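Local structure of putative alpha/beta hydrolase (Desulfitobacterium hafniense, 4RPC) at residues Ile53-Glu57 and Thr73-Leu77; Met67-Glu71 and Ala188-Tyr192; Val103-Ile107 and Tyr192-Lys197. The protein is a putative alpha/beta hydrolase of undetermined substrate, which probably hydrolyses its substrate with a serine nucleophile carried on a sharp strand-to-helix turn. All coordinates share one frame; numbering follows the deposited sequence.

Interaction 1. Residues Ile53-Glu57 and Thr73-Leu77; sequences IPELE and TAGKL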
ATOM      1  N   ILE A  53      -9.763   5.037  -5.687  1.00 21.36           N
ATOM      2  CA  ILE A  53      -8.714   4.086  -5.930  1.00 22.39           C
ATOM      3  C   ILE A  53      -7.761   4.555  -7.019  1.00 23.87           C
ATOM      4  O   ILE A  53      -8.094   4.551  -8.186  1.00 26.53           O
ATOM      5  CB  ILE A  53      -9.263   2.694  -6.314  1.00 23.20           C
ATOM      6  CG1 ILE A  53     -10.481   2.286  -5.420  1.00 23.86           C
ATOM      7  CG2 ILE A  53      -8.180   1.654  -6.216  1.00 21.77           C
ATOM      8  CD1 ILE A  53     -11.790   2.712  -5.962  1.00 24.52           C
ATOM      9  N   PRO A  54      -6.565   5.008  -6.641  1.00 24.09           N
ATOM     10  CA  PRO A  54      -5.674   5.433  -7.706  1.00 24.63           C
ATOM     11  C   PRO A  54      -4.988   4.276  -8.446  1.00 24.09           C
ATOM     12  O   PRO A  54      -4.894   3.179  -7.932  1.00 23.92           O
ATOM     13  CB  PRO A  54      -4.613   6.243  -6.954  1.00 25.04           C
ATOM     14  CG  PRO A  54      -4.711   5.820  -5.523  1.00 23.13           C
ATOM     15  CD  PRO A  54      -6.151   5.511  -5.330  1.00 23.00           C
ATOM     16  N   GLU A  55      -4.488   4.532  -9.645  1.00 24.21           N
ATOM     17  CA  GLU A  55      -3.481   3.669 -10.270  1.00 24.24           C
ATOM     18  C   GLU A  55      -2.116   4.254 -10.032  1.00 23.82           C
ATOM     19  O   GLU A  55      -1.889   5.419 -10.323  1.00 23.81           O
ATOM     20  CB  GLU A  55      -3.688   3.671 -11.756  1.00 26.49           C
ATOM     21  CG  GLU A  55      -5.005   3.111 -12.160  1.00 28.63           C
ATOM     22  CD  GLU A  55      -5.219   3.141 -13.663  1.00 31.74           C
ATOM     23  OE1 GLU A  55      -4.321   3.628 -14.438  1.00 32.06           O
ATOM     24  OE2 GLU A  55      -6.319   2.681 -14.025  1.00 31.94           O
ATOM     25  N   LEU A  56      -1.199   3.499  -9.471  1.00 22.73           N
ATOM     26  CA  LEU A  56       0.180   3.959  -9.406  1.00 21.57           C
ATOM     27  C   LEU A  56       0.693   4.113 -10.837  1.00 22.16           C
ATOM     28  O   LEU A  56       0.280   3.392 -11.747  1.00 22.16           O
ATOM     29  CB  LEU A  56       1.049   2.966  -8.638  1.00 21.59           C
ATOM     30  CG  LEU A  56       0.790   2.767  -7.139  1.00 20.98           C
ATOM     31  CD1 LEU A  56       1.858   1.836  -6.580  1.00 20.52           C
ATOM     32  CD2 LEU A  56       0.902   4.090  -6.460  1.00 20.86           C
ATOM     33  N   GLU A  57       1.553   5.093 -11.048  1.00 22.32           N
ATOM     34  CA  GLU A  57       2.127   5.306 -12.371  1.00 23.41           C
ATOM     35  C   GLU A  57       2.616   4.031 -13.015  1.00 22.54           C
ATOM     36  O   GLU A  57       3.260   3.202 -12.398  1.00 20.93           O
ATOM     37  CB  GLU A  57       3.255   6.337 -12.337  1.00 24.61           C
ATOM     38  CG  GLU A  57       2.754   7.761 -12.067  1.00 26.09           C
ATOM     39  CD  GLU A  57       2.547   8.086 -10.575  1.00 26.59           C
ATOM     40  OE1 GLU A  57       2.689   7.186  -9.732  1.00 25.76           O
ATOM     41  OE2 GLU A  57       2.293   9.281 -10.247  1.00 27.92           O
ATOM     42  N   THR A  73       4.191  11.096  -6.495  1.00 20.74           N
ATOM     43  CA  THR A  73       2.940  10.340  -6.590  1.00 20.38           C
ATOM     44  C   THR A  73       1.902  10.864  -5.573  1.00 20.42           C
ATOM     45  O   THR A  73       0.737  11.186  -5.924  1.00 20.47           O
ATOM     46  CB  THR A  73       3.271   8.840  -6.443  1.00 19.76           C
ATOM     47  OG1 THR A  73       3.939   8.424  -7.631  1.00 18.44           O
ATOM     48  CG2 THR A  73       2.038   7.990  -6.215  1.00 17.88           C
ATOM     49  N   ALA A  74       2.336  11.084  -4.336  1.00 20.90           N
ATOM     50  CA  ALA A  74       1.460  11.656  -3.298  1.00 20.99           C
ATOM     51  C   ALA A  74       0.964  13.039  -3.725  1.00 22.71           C
ATOM     52  O   ALA A  74      -0.247  13.295  -3.697  1.00 23.53           O
ATOM     53  CB  ALA A  74       2.165  11.714  -1.949  1.00 21.01           C
ATOM     54  N   GLY A  75       1.871  13.896  -4.193  1.00 24.76           N
ATOM     55  CA  GLY A  75       1.493  15.233  -4.691  1.00 26.61           C
ATOM     56  C   GLY A  75       0.464  15.154  -5.806  1.00 27.27           C
ATOM     57  O   GLY A  75      -0.612  15.755  -5.750  1.00 29.59           O
ATOM     58  N   LYS A  76       0.743  14.364  -6.823  1.00 28.38           N
ATOM     59  CA  LYS A  76      -0.260  14.206  -7.904  1.00 29.66           C
ATOM     60  C   LYS A  76      -1.631  13.694  -7.446  1.00 28.40           C
ATOM     61  O   LYS A  76      -2.672  14.119  -7.933  1.00 27.13           O
ATOM     62  CB  LYS A  76       0.359  13.365  -9.009  1.00 31.60           C
ATOM     63  CG  LYS A  76       1.402  14.225  -9.760  1.00 35.24           C
ATOM     64  CD  LYS A  76       2.299  13.375 -10.591  1.00 38.59           C
ATOM     65  CE  LYS A  76       1.502  12.629 -11.654  1.00 40.78           C
ATOM     66  NZ  LYS A  76       2.219  11.359 -11.929  1.00 43.77           N
ATOM     67  N   LEU A  77      -1.626  12.806  -6.465  1.00 27.57           N
ATOM     68  CA  LEU A  77      -2.853  12.237  -5.937  1.00 28.01           C
ATOM     69  C   LEU A  77      -3.654  13.284  -5.182  1.00 28.20           C
ATOM     70  O   LEU A  77      -4.898  13.306  -5.226  1.00 25.23           O
ATOM     71  CB  LEU A  77      -2.491  11.096  -4.968  1.00 29.69           C
ATOM     72  CG  LEU A  77      -3.511  10.104  -4.511  1.00 32.02           C
ATOM     73  CD1 LEU A  77      -4.433   9.732  -5.658  1.00 34.98           C
ATOM     74  CD2 LEU A  77      -2.787   8.872  -3.962  1.00 33.81           C
TER
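Both carboxylate oxygens of Glu57 are taken up by one helix. Thr73 OG1 donates to OE1 of Glu57 over 2.7 Å, arriving on the syn side but 35° out of the carboxylate plane. Lys76 NZ closes a salt bridge on the other oxygen, Glu57 OE2, also at 2.7 Å, and uses the anti lone pair, the one turned from OE1. Two different helix residues thus restrain the rotation of the carboxylate. The glutamate chain bends at chi2 (84°), which folds its end up against the helix, while the lysine bends at chi3 (62°) to bring NZ back to the acid; Glu65 is a second, long and weak, ion partner of the same ammonium. In the alpha/beta-hydrolase fold this is where strand 50-54 runs out into a loop and helix 70-83 packs against the end of that strand and the loop that follows it. The apolar half of the contact lies on the strand side: the Pro54 ring meets Leu77 at about a right angle, CB of Pro54 standing 3.7 Å from CD1 of Leu77, with CG of the proline near both leucine methyls. Leu25 and Ile27 of the neighbouring strand 23-27 also touch this proline. Between the two halves, Leu56 extends one branch, CD2, to within 4.1 Å of the Thr73 methyl CG2, while the hydroxyl on the same threonine CB turns to the carboxylate.

Interaction 2. Residues Met67-Glu71 and Ala188-Tyr192; sequences MVSVE and AAYRY
Val70 against Tyr192 is an aliphatic-on-aromatic packing contact, set where helix 70-83 begins and helix 179-191 ends. Methyl CG1 of Val70 sits over one face of the Tyr192 ring, 3.9 Å from its centroid and 18° off the normal, a CH-pi contact displaced toward the rim. CB of Val70 comes 3.6 Å from CD1 of Tyr192, and the second methyl, CG2, lies beside the tyrosine CB. With CG anti to the backbone N (chi1 -168°), the ring of Tyr192 reaches across to the valine. Glu71 approaches the ring edge, its carboxylate plane turned 62° from the ring; its OE2 is held by a salt bridge to Lys197. In this alpha/beta hydrolase the contact joins a helix that packs on the central sheet to one inserted between strands 112-119 and 204-210. Ser69 is the N-cap of helix 70-83, its OG bonded to N of Glu72. Nearby, the methyl of Ala188 rests 3.9 Å from CA of Ser69 and also meets the selenium of Met67, a selenomethionine. One water bridges the backbones, accepting from Val70 N at 3.0 Å and donating to Ala188 O at 2.7 Å.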
HETATM    1  N   MSE A  67       6.687   5.805 -12.392  1.00 22.77           N
HETATM    2  CA  MSE A  67       6.763   6.430 -11.094  1.00 22.75           C
HETATM    3  C   MSE A  67       8.113   7.089 -10.926  1.00 23.23           C
HETATM    4  O   MSE A  67       9.103   6.557 -11.361  1.00 24.67           O
HETATM    5  CB  MSE A  67       6.636   5.387 -10.005  1.00 22.92           C
HETATM    6  CG  MSE A  67       5.505   5.820  -9.113  1.00 26.03           C
HETATM    7 SE   MSE A  67       5.292   4.687  -7.534  0.84 26.88          SE
HETATM    8  CE  MSE A  67       4.665   3.251  -8.594  1.00 27.88           C
ATOM      9  N   VAL A  68       8.128   8.250 -10.280  1.00 23.32           N
ATOM     10  CA  VAL A  68       9.350   8.987  -9.969  1.00 24.00           C
ATOM     11  C   VAL A  68       9.672   8.907  -8.473  1.00 22.26           C
ATOM     12  O   VAL A  68      10.765   8.612  -8.105  1.00 22.97           O
ATOM     13  CB  VAL A  68       9.254  10.466 -10.383  1.00 25.35           C
ATOM     14  CG1 VAL A  68      10.569  11.196 -10.116  1.00 26.94           C
ATOM     15  CG2 VAL A  68       8.960  10.588 -11.871  1.00 27.56           C
ATOM     16  N   SER A  69       8.714   9.179  -7.615  1.00 20.86           N
ATOM     17  CA  SER A  69       8.944   9.084  -6.207  1.00 20.11           C
ATOM     18  C   SER A  69       7.616   9.013  -5.456  1.00 19.11           C
ATOM     19  O   SER A  69       6.556   9.379  -5.940  1.00 18.72           O
ATOM     20  CB  SER A  69       9.690  10.340  -5.726  1.00 20.66           C
ATOM     21  OG  SER A  69       8.866  11.453  -5.985  1.00 20.81           O
ATOM     22  N   VAL A  70       7.709   8.571  -4.224  1.00 18.66           N
ATOM     23  CA  VAL A  70       6.574   8.550  -3.374  1.00 17.56           C
ATOM     24  C   VAL A  70       6.085   9.948  -3.259  1.00 18.16           C
ATOM     25  O   VAL A  70       4.884  10.151  -3.323  1.00 18.32           O
ATOM     26  CB  VAL A  70       6.905   7.970  -1.974  1.00 17.40           C
ATOM     27  CG1 VAL A  70       5.744   8.169  -1.019  1.00 17.41           C
ATOM     28  CG2 VAL A  70       7.320   6.527  -2.055  1.00 16.77           C
ATOM     29  N   GLU A  71       6.974  10.930  -3.048  1.00 20.42           N
ATOM     30  CA  GLU A  71       6.554  12.357  -2.912  1.00 22.12           C
ATOM     31  C   GLU A  71       5.761  12.890  -4.144  1.00 22.42           C
ATOM     32  O   GLU A  71       4.757  13.629  -4.020  1.00 20.93           O
ATOM     33  CB  GLU A  71       7.765  13.297  -2.669  1.00 24.39           C
ATOM     34  CG  GLU A  71       8.483  13.104  -1.321  1.00 24.69           C
ATOM     35  CD  GLU A  71       9.477  11.936  -1.289  1.00 25.72           C
ATOM     36  OE1 GLU A  71       9.622  11.173  -2.278  1.00 25.33           O
ATOM     37  OE2 GLU A  71      10.127  11.757  -0.240  1.00 25.66           O
ATOM     38  N   ALA A 188      11.193   3.697  -6.190  1.00 19.31           N
ATOM     39  CA  ALA A 188      10.491   4.710  -5.392  1.00 19.39           C
ATOM     40  C   ALA A 188      10.238   4.155  -4.034  1.00 19.10           C
ATOM     41  O   ALA A 188      10.546   4.805  -3.061  1.00 20.21           O
ATOM     42  CB  ALA A 188       9.185   5.193  -6.031  1.00 19.21           C
ATOM     43  N   ALA A 189       9.669   2.964  -3.957  1.00 20.65           N
ATOM     44  CA  ALA A 189       9.445   2.317  -2.661  1.00 20.15           C
ATOM     45  C   ALA A 189      10.699   2.256  -1.785  1.00 20.98           C
ATOM     46  O   ALA A 189      10.684   2.738  -0.665  1.00 20.52           O
ATOM     47  CB  ALA A 189       8.890   0.949  -2.855  1.00 20.81           C
ATOM     48  N   TYR A 190      11.799   1.720  -2.320  1.00 20.95           N
ATOM     49  CA  TYR A 190      13.017   1.539  -1.578  1.00 22.72           C
ATOM     50  C   TYR A 190      13.787   2.823  -1.281  1.00 22.82           C
ATOM     51  O   TYR A 190      14.500   2.855  -0.342  1.00 23.96           O
ATOM     52  CB  TYR A 190      13.941   0.533  -2.305  1.00 23.62           C
ATOM     53  CG  TYR A 190      13.471  -0.873  -2.129  1.00 25.28           C
ATOM     54  CD1 TYR A 190      13.178  -1.370  -0.864  1.00 26.88           C
ATOM     55  CD2 TYR A 190      13.326  -1.705  -3.200  1.00 26.14           C
ATOM     56  CE1 TYR A 190      12.732  -2.673  -0.688  1.00 30.50           C
ATOM     57  CE2 TYR A 190      12.862  -2.998  -3.053  1.00 28.78           C
ATOM     58  CZ  TYR A 190      12.569  -3.482  -1.804  1.00 31.45           C
ATOM     59  OH  TYR A 190      12.169  -4.767  -1.641  1.00 38.48           O
ATOM     60  N   ARG A 191      13.641   3.865  -2.084  1.00 23.25           N
ATOM     61  CA  ARG A 191      14.268   5.159  -1.847  1.00 24.75           C
ATOM     62  C   ARG A 191      13.618   5.955  -0.722  1.00 23.79           C
ATOM     63  O   ARG A 191      14.301   6.683  -0.022  1.00 22.48           O
ATOM     64  CB  ARG A 191      14.190   6.016  -3.115  1.00 27.52           C
ATOM     65  CG  ARG A 191      15.084   7.220  -3.120  1.00 31.41           C
ATOM     66  CD  ARG A 191      16.442   6.949  -3.711  1.00 36.42           C
ATOM     67  NE  ARG A 191      16.344   6.367  -5.052  1.00 38.77           N
ATOM     68  CZ  ARG A 191      17.370   5.802  -5.702  1.00 39.37           C
ATOM     69  NH1 ARG A 191      18.585   5.756  -5.132  1.00 36.69           N
ATOM     70  NH2 ARG A 191      17.158   5.257  -6.936  1.00 40.50           N
ATOM     71  N   TYR A 192      12.293   5.843  -0.559  1.00 23.81           N
ATOM     72  CA  TYR A 192      11.566   6.690   0.419  1.00 23.35           C
ATOM     73  C   TYR A 192      12.199   6.618   1.800  1.00 24.19           C
ATOM     74  O   TYR A 192      12.378   5.557   2.383  1.00 26.34           O
ATOM     75  CB  TYR A 192      10.113   6.281   0.488  1.00 22.74           C
ATOM     76  CG  TYR A 192       9.191   7.246   1.228  1.00 23.29           C
ATOM     77  CD1 TYR A 192       9.058   8.560   0.820  1.00 23.61           C
ATOM     78  CD2 TYR A 192       8.438   6.835   2.284  1.00 21.54           C
ATOM     79  CE1 TYR A 192       8.198   9.423   1.485  1.00 24.72           C
ATOM     80  CE2 TYR A 192       7.601   7.691   2.967  1.00 22.58           C
ATOM     81  CZ  TYR A 192       7.450   8.984   2.564  1.00 23.80           C
ATOM     82  OH  TYR A 192       6.585   9.866   3.254  1.00 24.26           O
TER
HETATM   83  O   HOH W   1      10.394   7.464  -3.492  1.00 22.28           O

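Interaction 3. Residues Val103-Ile107 and Tyr192-Lys197; sequences VEMAI and YDLKAK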
ATOM      1  N   VAL A 103       1.211   7.578   3.928  1.00 19.82           N
ATOM      2  CA  VAL A 103       1.881   8.338   4.953  1.00 20.55           C
ATOM      3  C   VAL A 103       2.275   9.676   4.405  1.00 20.17           C
ATOM      4  O   VAL A 103       2.055  10.711   5.009  1.00 19.50           O
ATOM      5  CB  VAL A 103       3.102   7.580   5.505  1.00 22.49           C
ATOM      6  CG1 VAL A 103       3.900   8.444   6.475  1.00 25.22           C
ATOM      7  CG2 VAL A 103       2.643   6.343   6.226  1.00 22.10           C
ATOM      8  N   GLU A 104       2.863   9.662   3.225  1.00 20.94           N
ATOM      9  CA  GLU A 104       3.266  10.918   2.582  1.00 22.75           C
ATOM     10  C   GLU A 104       2.095  11.862   2.379  1.00 24.40           C
ATOM     11  O   GLU A 104       2.235  13.108   2.479  1.00 25.66           O
ATOM     12  CB  GLU A 104       3.921  10.635   1.245  1.00 21.61           C
ATOM     13  CG  GLU A 104       4.385  11.830   0.469  1.00 22.62           C
ATOM     14  CD  GLU A 104       5.546  12.524   1.087  1.00 25.38           C
ATOM     15  OE1 GLU A 104       6.258  11.924   1.928  1.00 28.23           O
ATOM     16  OE2 GLU A 104       5.730  13.698   0.733  1.00 27.42           O
HETATM   17  N   MSE A 105       0.955  11.316   2.025  1.00 25.57           N
HETATM   18  CA  MSE A 105      -0.242  12.174   1.947  1.00 28.43           C
HETATM   19  C   MSE A 105      -0.621  12.776   3.286  1.00 26.73           C
HETATM   20  O   MSE A 105      -1.032  13.908   3.340  1.00 26.10           O
HETATM   21  CB  MSE A 105      -1.399  11.407   1.330  1.00 30.61           C
HETATM   22  CG  MSE A 105      -1.113  11.455  -0.182  1.00 39.53           C
HETATM   23 SE   MSE A 105      -2.541  10.406  -0.958  0.80 47.98          SE
HETATM   24  CE  MSE A 105      -3.740  11.992  -0.943  1.00 46.69           C
ATOM     25  N   ALA A 106      -0.418  12.041   4.384  1.00 25.61           N
ATOM     26  CA  ALA A 106      -0.746  12.558   5.721  1.00 26.35           C
ATOM     27  C   ALA A 106       0.183  13.661   6.162  1.00 28.54           C
ATOM     28  O   ALA A 106      -0.196  14.493   6.956  1.00 31.50           O
ATOM     29  CB  ALA A 106      -0.747  11.436   6.767  1.00 25.39           C
ATOM     30  N   ILE A 107       1.403  13.642   5.659  1.00 29.72           N
ATOM     31  CA  ILE A 107       2.425  14.609   6.012  1.00 33.70           C
ATOM     32  C   ILE A 107       2.330  15.902   5.202  1.00 37.77           C
ATOM     33  O   ILE A 107       2.568  16.972   5.734  1.00 38.50           O
ATOM     34  CB  ILE A 107       3.804  13.983   5.760  1.00 34.81           C
ATOM     35  CG1 ILE A 107       4.068  12.860   6.749  1.00 34.11           C
ATOM     36  CG2 ILE A 107       4.895  15.052   5.722  1.00 39.77           C
ATOM     37  CD1 ILE A 107       5.362  12.127   6.412  1.00 36.42           C
ATOM     38  N   TYR A 192      12.293   5.843  -0.559  1.00 23.81           N
ATOM     39  CA  TYR A 192      11.566   6.690   0.419  1.00 23.35           C
ATOM     40  C   TYR A 192      12.199   6.618   1.800  1.00 24.19           C
ATOM     41  O   TYR A 192      12.378   5.557   2.383  1.00 26.34           O
ATOM     42  CB  TYR A 192      10.113   6.281   0.488  1.00 22.74           C
ATOM     43  CG  TYR A 192       9.191   7.246   1.228  1.00 23.29           C
ATOM     44  CD1 TYR A 192       9.058   8.560   0.820  1.00 23.61           C
ATOM     45  CD2 TYR A 192       8.438   6.835   2.284  1.00 21.54           C
ATOM     46  CE1 TYR A 192       8.198   9.423   1.485  1.00 24.72           C
ATOM     47  CE2 TYR A 192       7.601   7.691   2.967  1.00 22.58           C
ATOM     48  CZ  TYR A 192       7.450   8.984   2.564  1.00 23.80           C
ATOM     49  OH  TYR A 192       6.585   9.866   3.254  1.00 24.26           O
ATOM     50  N   ASP A 193      12.545   7.751   2.340  1.00 25.90           N
ATOM     51  CA  ASP A 193      13.126   7.782   3.669  1.00 27.67           C
ATOM     52  C   ASP A 193      12.267   8.631   4.611  1.00 28.48           C
ATOM     53  O   ASP A 193      12.332   9.858   4.609  1.00 30.27           O
ATOM     54  CB  ASP A 193      14.552   8.289   3.521  1.00 30.33           C
ATOM     55  CG  ASP A 193      15.339   8.299   4.821  1.00 33.16           C
ATOM     56  OD1 ASP A 193      14.859   7.861   5.873  1.00 35.56           O
ATOM     57  OD2 ASP A 193      16.456   8.824   4.766  1.00 37.29           O
ATOM     58  N   LEU A 194      11.441   7.964   5.401  1.00 28.70           N
ATOM     59  CA  LEU A 194      10.470   8.647   6.266  1.00 29.90           C
ATOM     60  C   LEU A 194      11.117   9.301   7.500  1.00 32.43           C
ATOM     61  O   LEU A 194      10.752  10.383   7.867  1.00 31.24           O
ATOM     62  CB  LEU A 194       9.416   7.655   6.734  1.00 29.26           C
ATOM     63  CG  LEU A 194       8.359   8.147   7.705  1.00 29.38           C
ATOM     64  CD1 LEU A 194       7.681   9.337   7.083  1.00 28.85           C
ATOM     65  CD2 LEU A 194       7.391   7.029   8.024  1.00 29.30           C
ATOM     66  N   LYS A 195      12.094   8.643   8.109  1.00 34.83           N
ATOM     67  CA  LYS A 195      12.765   9.189   9.284  1.00 38.84           C
ATOM     68  C   LYS A 195      13.333  10.563   9.000  1.00 37.78           C
ATOM     69  O   LYS A 195      13.211  11.453   9.844  1.00 34.88           O
ATOM     70  CB  LYS A 195      13.896   8.252   9.758  1.00 42.94           C
ATOM     71  CG  LYS A 195      14.655   8.759  10.978  1.00 50.50           C
ATOM     72  CD  LYS A 195      14.869   7.659  12.021  1.00 55.23           C
ATOM     73  CE  LYS A 195      15.893   8.071  13.072  1.00 59.74           C
ATOM     74  NZ  LYS A 195      15.562   9.399  13.688  1.00 61.59           N
ATOM     75  N   ALA A 196      13.913  10.719   7.803  1.00 34.99           N
ATOM     76  CA  ALA A 196      14.620  11.935   7.418  1.00 36.67           C
ATOM     77  C   ALA A 196      13.724  13.146   7.336  1.00 37.48           C
ATOM     78  O   ALA A 196      14.213  14.265   7.357  1.00 38.10           O
ATOM     79  CB  ALA A 196      15.322  11.754   6.084  1.00 36.17           C
ATOM     80  N   LYS A 197      12.422  12.925   7.206  1.00 35.87           N
ATOM     81  CA  LYS A 197      11.487  14.024   7.094  1.00 36.80           C
ATOM     82  C   LYS A 197      11.204  14.735   8.414  1.00 37.89           C
ATOM     83  O   LYS A 197      10.758  15.847   8.399  1.00 37.95           O
ATOM     84  CB  LYS A 197      10.193  13.531   6.501  1.00 35.71           C
ATOM     85  CG  LYS A 197      10.446  13.069   5.089  1.00 35.95           C
ATOM     86  CD  LYS A 197       9.177  12.757   4.390  1.00 34.66           C
ATOM     87  CE  LYS A 197       9.506  12.228   3.013  1.00 34.35           C
ATOM     88  NZ  LYS A 197       9.575  13.366   2.086  1.00 36.14           N
TER
HETATM   89  O   HOH W   2       7.719  15.161   2.117  1.00 42.35           O
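Glu104 and Tyr192 meet at the tight heart of this contact, where the phenol OH donates to OE1 of Glu104 across only 2.5 Å, a very short bond. OE1 lies at the ring edge, in its plane, while the carboxylate is turned 84° from the ring, nearly perpendicular. Here the acid chain runs with CG anti to its own nitrogen (chi1 180°) and then bends at chi2 (69°), carrying the carboxylate to the hydroxyl while CB lies 3.4 Å from that same OH. Beside the phenol the packing is apolar: CD1 of Leu194 rests against two side chains one helical turn apart, 3.7 Å from CD1 of Ile107 and 3.9 Å from CG1 of Val103. These residues belong to helix 97-108, which in an alpha/beta hydrolase directly follows the nucleophile-bearing turn; the Gly94, Ser96 and Gly98 sequence is consistent with that elbow. The opposing residues, 192-197, belong to the loop leading from helix 179-191 toward strand 204-210. Leu222, Leu223 and Ile226 of helix 220-226 pack on Leu194 as well.

Looser, by contrast, is the partly exposed end at Lys197. Its ammonium makes only a long salt bridge to Glu104, NZ to OE1 at 3.6 Å, and its stronger partner is Glu71. A water completes the link, donating to Glu104 OE2 at 2.8 Å and accepting from Lys197 NZ at 2.6 Å. Without the carboxylate, as with an alanine at Glu104, the Tyr192 hydroxyl is likely to be left without this acceptor and Lys197 with one carboxylate fewer beside it.

How the interactions relate
Interactions 1 and 2 both use helix 70-83 and also touch through the loop before it, where selenomethionine Met67 puts its CG 3.2 Å from OE1 of Glu57 and its CE 3.6 Å from CB of Leu56. Interactions 2 and 3 share Tyr192, which has Val70 over its ring face and Glu104 at its hydroxyl; a salt bridge from Glu71 OE2 to Lys197 NZ, 2.9 Å, runs between them. Interactions 1 and 3 meet where helices 70-83 and 97-108 pack, CB of Ala74 lying 3.3 Å from CG of Glu104. Leu56 and Val70 lie near, without touching, the probable nucleophile elbow around Ser96, whose likely triad partners are His241 and Glu213.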